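Local coordinates for uncharacterized protein YhfS (Escherichia coli, PDB 4J8L) that is of unknown function but binds pyridoxal 5'-phosphate covalently through a lysine, and possibly has cysteine synthase activity, at residues I181-S193 against V203-R215. Numbering follows the deposited sequence.
Sequences IGCECGANVSTFS and VGAVVGDADVINR
Ser190 and Phe192 pair with Val207 and Ala205 in an antiparallel beta hairpin, each pair joined by two backbone hydrogen bonds; the shortest runs from Ser190 N to Val207 O (2.7 Å). Past the non-hydrogen-bonded pair Val189–Gly208, Asp209 N bonds to Asn188 O at 2.9 Å, and Asn188 ND2 donates a hydrogen bond to Asp209 OD2 (3.0 Å), with amide and carboxylate planes 84° apart. With an alanine at Asp209 the carboxylate is gone, and Asn188 ND2 would probably lose its acceptor and the amide one of its anchors. Asn188 OD1 is also tied to Ala167 N. On one face, Phe192 CG stands between its backbone N and carbonyl carbon (chi1 52°), laying the ring over Ala205 CB in a CH-pi contact. Val207 CG2 touches Phe192 CE1 (3.8 Å) and its CG1 touches Cys183 SG. On the face of Thr191 and Val206, Val189 CB packs on Val206 CG1, and its CG1 meets Val212 CG1 tip to tip at 3.6 Å. The hairpin loop carries the pyridoxal phosphate-bearing Lys196, whose N bonds to Ser193 OG. The hairpin lies between strands 167-170 and 67-72 of a seven-stranded mixed sheet, consistent with fold-type I enzymes, while helix 74-86 packs against Thr191 and Val212.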
ATOM      1  N   ILE A 181      -1.669   6.869  -8.014  1.00 17.89           N
ATOM      2  CA  ILE A 181      -1.934   6.896  -6.578  1.00 16.03           C
ATOM      3  C   ILE A 181      -2.749   8.142  -6.230  1.00 16.57           C
ATOM      4  O   ILE A 181      -2.994   8.981  -7.093  1.00 17.49           O
ATOM      5  CB  ILE A 181      -0.652   6.793  -5.725  1.00 15.96           C
ATOM      6  CG1 ILE A 181       0.271   7.994  -5.930  1.00 18.27           C
ATOM      7  CG2 ILE A 181       0.122   5.526  -6.085  1.00 19.29           C
ATOM      8  CD1 ILE A 181       1.417   8.033  -4.917  1.00 18.94           C
ATOM      9  N   GLY A 182      -3.169   8.257  -4.975  1.00 16.67           N
ATOM     10  CA  GLY A 182      -4.119   9.295  -4.571  1.00 17.70           C
ATOM     11  C   GLY A 182      -3.760  10.706  -5.016  1.00 18.73           C
ATOM     12  O   GLY A 182      -4.587  11.402  -5.605  1.00 18.71           O
ATOM     13  N   CYS A 183      -2.528  11.135  -4.751  1.00 19.04           N
ATOM     14  CA  CYS A 183      -2.126  12.501  -5.098  1.00 17.91           C
ATOM     15  C   CYS A 183      -2.068  12.738  -6.605  1.00 19.67           C
ATOM     16  O   CYS A 183      -1.947  13.881  -7.047  1.00 25.09           O
ATOM     17  CB  CYS A 183      -0.782  12.868  -4.458  1.00 19.85           C
ATOM     18  SG  CYS A 183       0.623  11.898  -5.030  1.00 19.28           S
ATOM     19  N   GLU A 184      -2.143  11.668  -7.388  1.00 19.37           N
ATOM     20  CA  GLU A 184      -2.129  11.788  -8.841  1.00 19.31           C
ATOM     21  C   GLU A 184      -3.535  11.818  -9.421  1.00 23.40           C
ATOM     22  O   GLU A 184      -3.714  12.047 -10.617  1.00 24.39           O
ATOM     23  CB  GLU A 184      -1.341  10.639  -9.479  1.00 20.17           C
ATOM     24  CG  GLU A 184       0.098  10.551  -9.008  1.00 21.50           C
ATOM     25  CD  GLU A 184       0.851   9.394  -9.637  1.00 21.65           C
ATOM     26  OE1 GLU A 184       0.466   8.226  -9.399  1.00 20.73           O
ATOM     27  OE2 GLU A 184       1.828   9.656 -10.372  1.00 24.26           O
ATOM     28  N   CYS A 185      -4.538  11.581  -8.581  1.00 23.48           N
ATOM     29  CA  CYS A 185      -5.912  11.589  -9.074  1.00 24.18           C
ATOM     30  C   CYS A 185      -6.904  12.288  -8.140  1.00 28.57           C
ATOM     31  O   CYS A 185      -8.085  11.922  -8.074  1.00 26.08           O
ATOM     32  CB  CYS A 185      -6.379  10.171  -9.429  1.00 23.01           C
ATOM     33  SG  CYS A 185      -6.425   8.975  -8.060  1.00 26.10           S
ATOM     34  N   GLY A 186      -6.431  13.305  -7.427  1.00 23.22           N
ATOM     35  CA  GLY A 186      -7.337  14.170  -6.697  1.00 25.53           C
ATOM     36  C   GLY A 186      -7.104  14.399  -5.214  1.00 26.95           C
ATOM     37  O   GLY A 186      -7.664  15.335  -4.643  1.00 25.53           O
ATOM     38  N   ALA A 187      -6.296  13.559  -4.581  1.00 22.39           N
ATOM     39  CA  ALA A 187      -6.047  13.689  -3.147  1.00 22.63           C
ATOM     40  C   ALA A 187      -5.106  14.845  -2.835  1.00 20.84           C
ATOM     41  O   ALA A 187      -4.224  15.191  -3.639  1.00 22.14           O
ATOM     42  CB  ALA A 187      -5.477  12.383  -2.575  1.00 18.61           C
ATOM     43  N   ASN A 188      -5.278  15.438  -1.663  1.00 20.13           N
ATOM     44  CA  ASN A 188      -4.355  16.470  -1.219  1.00 19.96           C
ATOM     45  C   ASN A 188      -3.005  15.894  -0.825  1.00 19.67           C
ATOM     46  O   ASN A 188      -1.987  16.513  -1.073  1.00 20.11           O
ATOM     47  CB  ASN A 188      -4.959  17.302  -0.100  1.00 21.22           C
ATOM     48  CG  ASN A 188      -6.210  17.998  -0.544  1.00 24.91           C
ATOM     49  OD1 ASN A 188      -7.311  17.481  -0.368  1.00 24.62           O
ATOM     50  ND2 ASN A 188      -6.049  19.149  -1.187  1.00 29.96           N
ATOM     51  N   VAL A 189      -3.006  14.710  -0.216  1.00 18.10           N
ATOM     52  CA  VAL A 189      -1.762  13.969   0.002  1.00 17.03           C
ATOM     53  C   VAL A 189      -1.990  12.473  -0.100  1.00 17.14           C
ATOM     54  O   VAL A 189      -3.044  11.964   0.314  1.00 18.78           O
ATOM     55  CB  VAL A 189      -1.101  14.248   1.384  1.00 21.53           C
ATOM     56  CG1 VAL A 189      -0.406  15.612   1.411  1.00 24.30           C
ATOM     57  CG2 VAL A 189      -2.115  14.119   2.517  1.00 24.12           C
ATOM     58  N   SER A 190      -0.995  11.797  -0.672  1.00 15.89           N
ATOM     59  CA  SER A 190      -0.860  10.344  -0.624  1.00 15.23           C
ATOM     60  C   SER A 190       0.040   9.953   0.533  1.00 18.17           C
ATOM     61  O   SER A 190       0.900  10.728   0.944  1.00 16.42           O
ATOM     62  CB  SER A 190      -0.217   9.825  -1.912  1.00 15.02           C
ATOM     63  OG  SER A 190      -1.170   9.581  -2.930  1.00 19.49           O
ATOM     64  N   THR A 191      -0.140   8.742   1.055  1.00 15.62           N
ATOM     65  CA  THR A 191       0.770   8.239   2.074  1.00 13.84           C
ATOM     66  C   THR A 191       1.112   6.787   1.777  1.00 16.42           C
ATOM     67  O   THR A 191       0.279   6.035   1.277  1.00 15.52           O
ATOM     68  CB  THR A 191       0.160   8.296   3.490  1.00 16.64           C
ATOM     69  OG1 THR A 191      -0.992   7.444   3.550  1.00 17.02           O
ATOM     70  CG2 THR A 191      -0.224   9.701   3.887  1.00 16.05           C
ATOM     71  N   PHE A 192       2.338   6.393   2.090  1.00 13.78           N
ATOM     72  CA  PHE A 192       2.722   4.989   1.951  1.00 16.38           C
ATOM     73  C   PHE A 192       3.986   4.624   2.702  1.00 14.82           C
ATOM     74  O   PHE A 192       4.872   5.456   2.878  1.00 15.82           O
ATOM     75  CB  PHE A 192       2.869   4.582   0.474  1.00 12.88           C
ATOM     76  CG  PHE A 192       3.757   5.481  -0.343  1.00 13.48           C
ATOM     77  CD1 PHE A 192       3.225   6.583  -1.004  1.00 16.57           C
ATOM     78  CD2 PHE A 192       5.115   5.193  -0.505  1.00 16.51           C
ATOM     79  CE1 PHE A 192       4.029   7.405  -1.785  1.00 15.43           C
ATOM     80  CE2 PHE A 192       5.930   6.017  -1.286  1.00 16.29           C
ATOM     81  CZ  PHE A 192       5.385   7.120  -1.926  1.00 16.93           C
ATOM     82  N   SER A 193       4.058   3.362   3.129  1.00 13.77           N
ATOM     83  CA  SER A 193       5.294   2.771   3.634  1.00 13.79           C
ATOM     84  C   SER A 193       6.312   2.553   2.516  1.00 15.31           C
ATOM     85  O   SER A 193       5.985   1.998   1.472  1.00 15.99           O
ATOM     86  CB  SER A 193       4.993   1.418   4.293  1.00 15.15           C
ATOM     87  OG  SER A 193       6.191   0.700   4.540  1.00 14.18           O
ATOM     88  N   VAL A 203      10.683   3.753   7.248  1.00 14.64           N
ATOM     89  CA  VAL A 203      10.541   4.966   6.451  1.00 13.08           C
ATOM     90  C   VAL A 203       9.230   4.999   5.682  1.00 14.70           C
ATOM     91  O   VAL A 203       8.903   4.066   4.949  1.00 14.46           O
ATOM     92  CB  VAL A 203      11.726   5.123   5.481  1.00 12.24           C
ATOM     93  CG1 VAL A 203      11.599   6.431   4.686  1.00 14.27           C
ATOM     94  CG2 VAL A 203      13.024   5.094   6.271  1.00 12.80           C
ATOM     95  N   GLY A 204       8.472   6.078   5.880  1.00 14.29           N
ATOM     96  CA  GLY A 204       7.235   6.291   5.151  1.00 13.86           C
ATOM     97  C   GLY A 204       7.323   7.562   4.334  1.00 14.81           C
ATOM     98  O   GLY A 204       8.242   8.354   4.515  1.00 15.26           O
ATOM     99  N   ALA A 205       6.375   7.751   3.422  1.00 14.54           N
ATOM    100  CA  ALA A 205       6.361   8.941   2.577  1.00 15.56           C
ATOM    101  C   ALA A 205       4.998   9.605   2.599  1.00 18.14           C
ATOM    102  O   ALA A 205       3.978   8.928   2.543  1.00 13.37           O
ATOM    103  CB  ALA A 205       6.740   8.569   1.142  1.00 15.99           C
ATOM    104  N   VAL A 206       4.987  10.935   2.680  1.00 13.36           N
ATOM    105  CA  VAL A 206       3.768  11.699   2.433  1.00 13.95           C
ATOM    106  C   VAL A 206       4.045  12.525   1.186  1.00 16.06           C
ATOM    107  O   VAL A 206       5.058  13.207   1.113  1.00 15.97           O
ATOM    108  CB  VAL A 206       3.425  12.628   3.595  1.00 14.68           C
ATOM    109  CG1 VAL A 206       2.093  13.333   3.339  1.00 16.33           C
ATOM    110  CG2 VAL A 206       3.340  11.837   4.900  1.00 16.40           C
ATOM    111  N   VAL A 207       3.161  12.450   0.194  1.00 15.98           N
ATOM    112  CA  VAL A 207       3.422  13.096  -1.091  1.00 15.84           C
ATOM    113  C   VAL A 207       2.177  13.873  -1.505  1.00 16.12           C
ATOM    114  O   VAL A 207       1.085  13.315  -1.547  1.00 17.54           O
ATOM    115  CB  VAL A 207       3.748  12.046  -2.184  1.00 16.23           C
ATOM    116  CG1 VAL A 207       4.106  12.740  -3.502  1.00 17.30           C
ATOM    117  CG2 VAL A 207       4.892  11.105  -1.742  1.00 16.86           C
ATOM    118  N   GLY A 208       2.325  15.159  -1.799  1.00 17.16           N
ATOM    119  CA  GLY A 208       1.177  15.932  -2.237  1.00 20.13           C
ATOM    120  C   GLY A 208       1.361  17.432  -2.173  1.00 18.18           C
ATOM    121  O   GLY A 208       2.426  17.948  -2.487  1.00 18.59           O
ATOM    122  N   ASP A 209       0.311  18.128  -1.755  1.00 18.92           N
ATOM    123  CA  ASP A 209       0.290  19.590  -1.764  1.00 19.97           C
ATOM    124  C   ASP A 209       1.304  20.204  -0.801  1.00 19.79           C
ATOM    125  O   ASP A 209       1.467  19.738   0.331  1.00 19.14           O
ATOM    126  CB  ASP A 209      -1.118  20.093  -1.426  1.00 20.88           C
ATOM    127  CG  ASP A 209      -2.141  19.735  -2.489  1.00 23.80           C
ATOM    128  OD1 ASP A 209      -1.759  19.254  -3.580  1.00 23.60           O
ATOM    129  OD2 ASP A 209      -3.343  19.956  -2.238  1.00 24.91           O
ATOM    130  N   ALA A 210       1.967  21.263  -1.258  1.00 20.70           N
ATOM    131  CA  ALA A 210       3.005  21.935  -0.485  1.00 21.52           C
ATOM    132  C   ALA A 210       2.529  22.468   0.869  1.00 20.77           C
ATOM    133  O   ALA A 210       3.261  22.389   1.857  1.00 22.39           O
ATOM    134  CB  ALA A 210       3.631  23.069  -1.310  1.00 21.47           C
ATOM    135  N   ASP A 211       1.320  23.022   0.927  1.00 22.13           N
ATOM    136  CA  ASP A 211       0.855  23.554   2.206  1.00 24.52           C
ATOM    137  C   ASP A 211       0.772  22.440   3.262  1.00 22.40           C
ATOM    138  O   ASP A 211       1.161  22.636   4.411  1.00 24.44           O
ATOM    139  CB  ASP A 211      -0.438  24.382   2.084  1.00 28.36           C
ATOM    140  CG  ASP A 211      -1.620  23.599   1.529  1.00 29.82           C
ATOM    141  OD1 ASP A 211      -1.474  22.439   1.109  1.00 29.78           O
ATOM    142  OD2 ASP A 211      -2.725  24.180   1.491  1.00 33.83           O
ATOM    143  N   VAL A 212       0.321  21.261   2.855  1.00 20.55           N
ATOM    144  CA  VAL A 212       0.277  20.131   3.781  1.00 20.19           C
ATOM    145  C   VAL A 212       1.676  19.629   4.156  1.00 20.45           C
ATOM    146  O   VAL A 212       1.986  19.447   5.336  1.00 19.67           O
ATOM    147  CB  VAL A 212      -0.533  18.958   3.210  1.00 19.66           C
ATOM    148  CG1 VAL A 212      -0.547  17.799   4.207  1.00 20.12           C
ATOM    149  CG2 VAL A 212      -1.939  19.413   2.875  1.00 23.05           C
ATOM    150  N   ILE A 213       2.518  19.401   3.150  1.00 18.89           N
ATOM    151  CA  ILE A 213       3.876  18.921   3.386  1.00 17.33           C
ATOM    152  C   ILE A 213       4.666  19.894   4.265  1.00 18.57           C
ATOM    153  O   ILE A 213       5.406  19.468   5.154  1.00 19.16           O
ATOM    154  CB  ILE A 213       4.622  18.690   2.061  1.00 18.49           C
ATOM    155  CG1 ILE A 213       3.885  17.642   1.220  1.00 19.07           C
ATOM    156  CG2 ILE A 213       6.077  18.247   2.310  1.00 18.46           C
ATOM    157  CD1 ILE A 213       3.680  16.313   1.934  1.00 20.17           C
ATOM    158  N   ASN A 214       4.503  21.194   4.020  1.00 19.21           N
ATOM    159  CA  ASN A 214       5.188  22.196   4.828  1.00 21.55           C
ATOM    160  C   ASN A 214       4.751  22.127   6.292  1.00 22.45           C
ATOM    161  O   ASN A 214       5.571  22.291   7.196  1.00 22.27           O
ATOM    162  CB  ASN A 214       4.964  23.613   4.283  1.00 21.57           C
ATOM    163  CG  ASN A 214       5.737  23.881   3.008  1.00 25.34           C
ATOM    164  OD1 ASN A 214       6.735  23.222   2.720  1.00 27.81           O
ATOM    165  ND2 ASN A 214       5.285  24.871   2.244  1.00 33.17           N
ATOM    166  N   ARG A 215       3.468  21.865   6.527  1.00 20.72           N
ATOM    167  CA  ARG A 215       2.992  21.731   7.900  1.00 19.52           C
ATOM    168  C   ARG A 215       3.614  20.511   8.568  1.00 18.55           C
ATOM    169  O   ARG A 215       3.922  20.528   9.761  1.00 21.28           O
ATOM    170  CB  ARG A 215       1.460  21.666   7.971  1.00 21.40           C
ATOM    171  CG  ARG A 215       0.792  23.006   7.676  1.00 25.71           C
ATOM    172  CD  ARG A 215      -0.636  23.074   8.205  1.00 31.45           C
ATOM    173  NE  ARG A 215      -1.546  22.205   7.467  1.00 30.41           N
ATOM    174  CZ  ARG A 215      -2.169  22.562   6.347  1.00 29.98           C
ATOM    175  NH1 ARG A 215      -1.968  23.765   5.831  1.00 29.82           N
ATOM    176  NH2 ARG A 215      -2.985  21.713   5.738  1.00 27.19           N
TER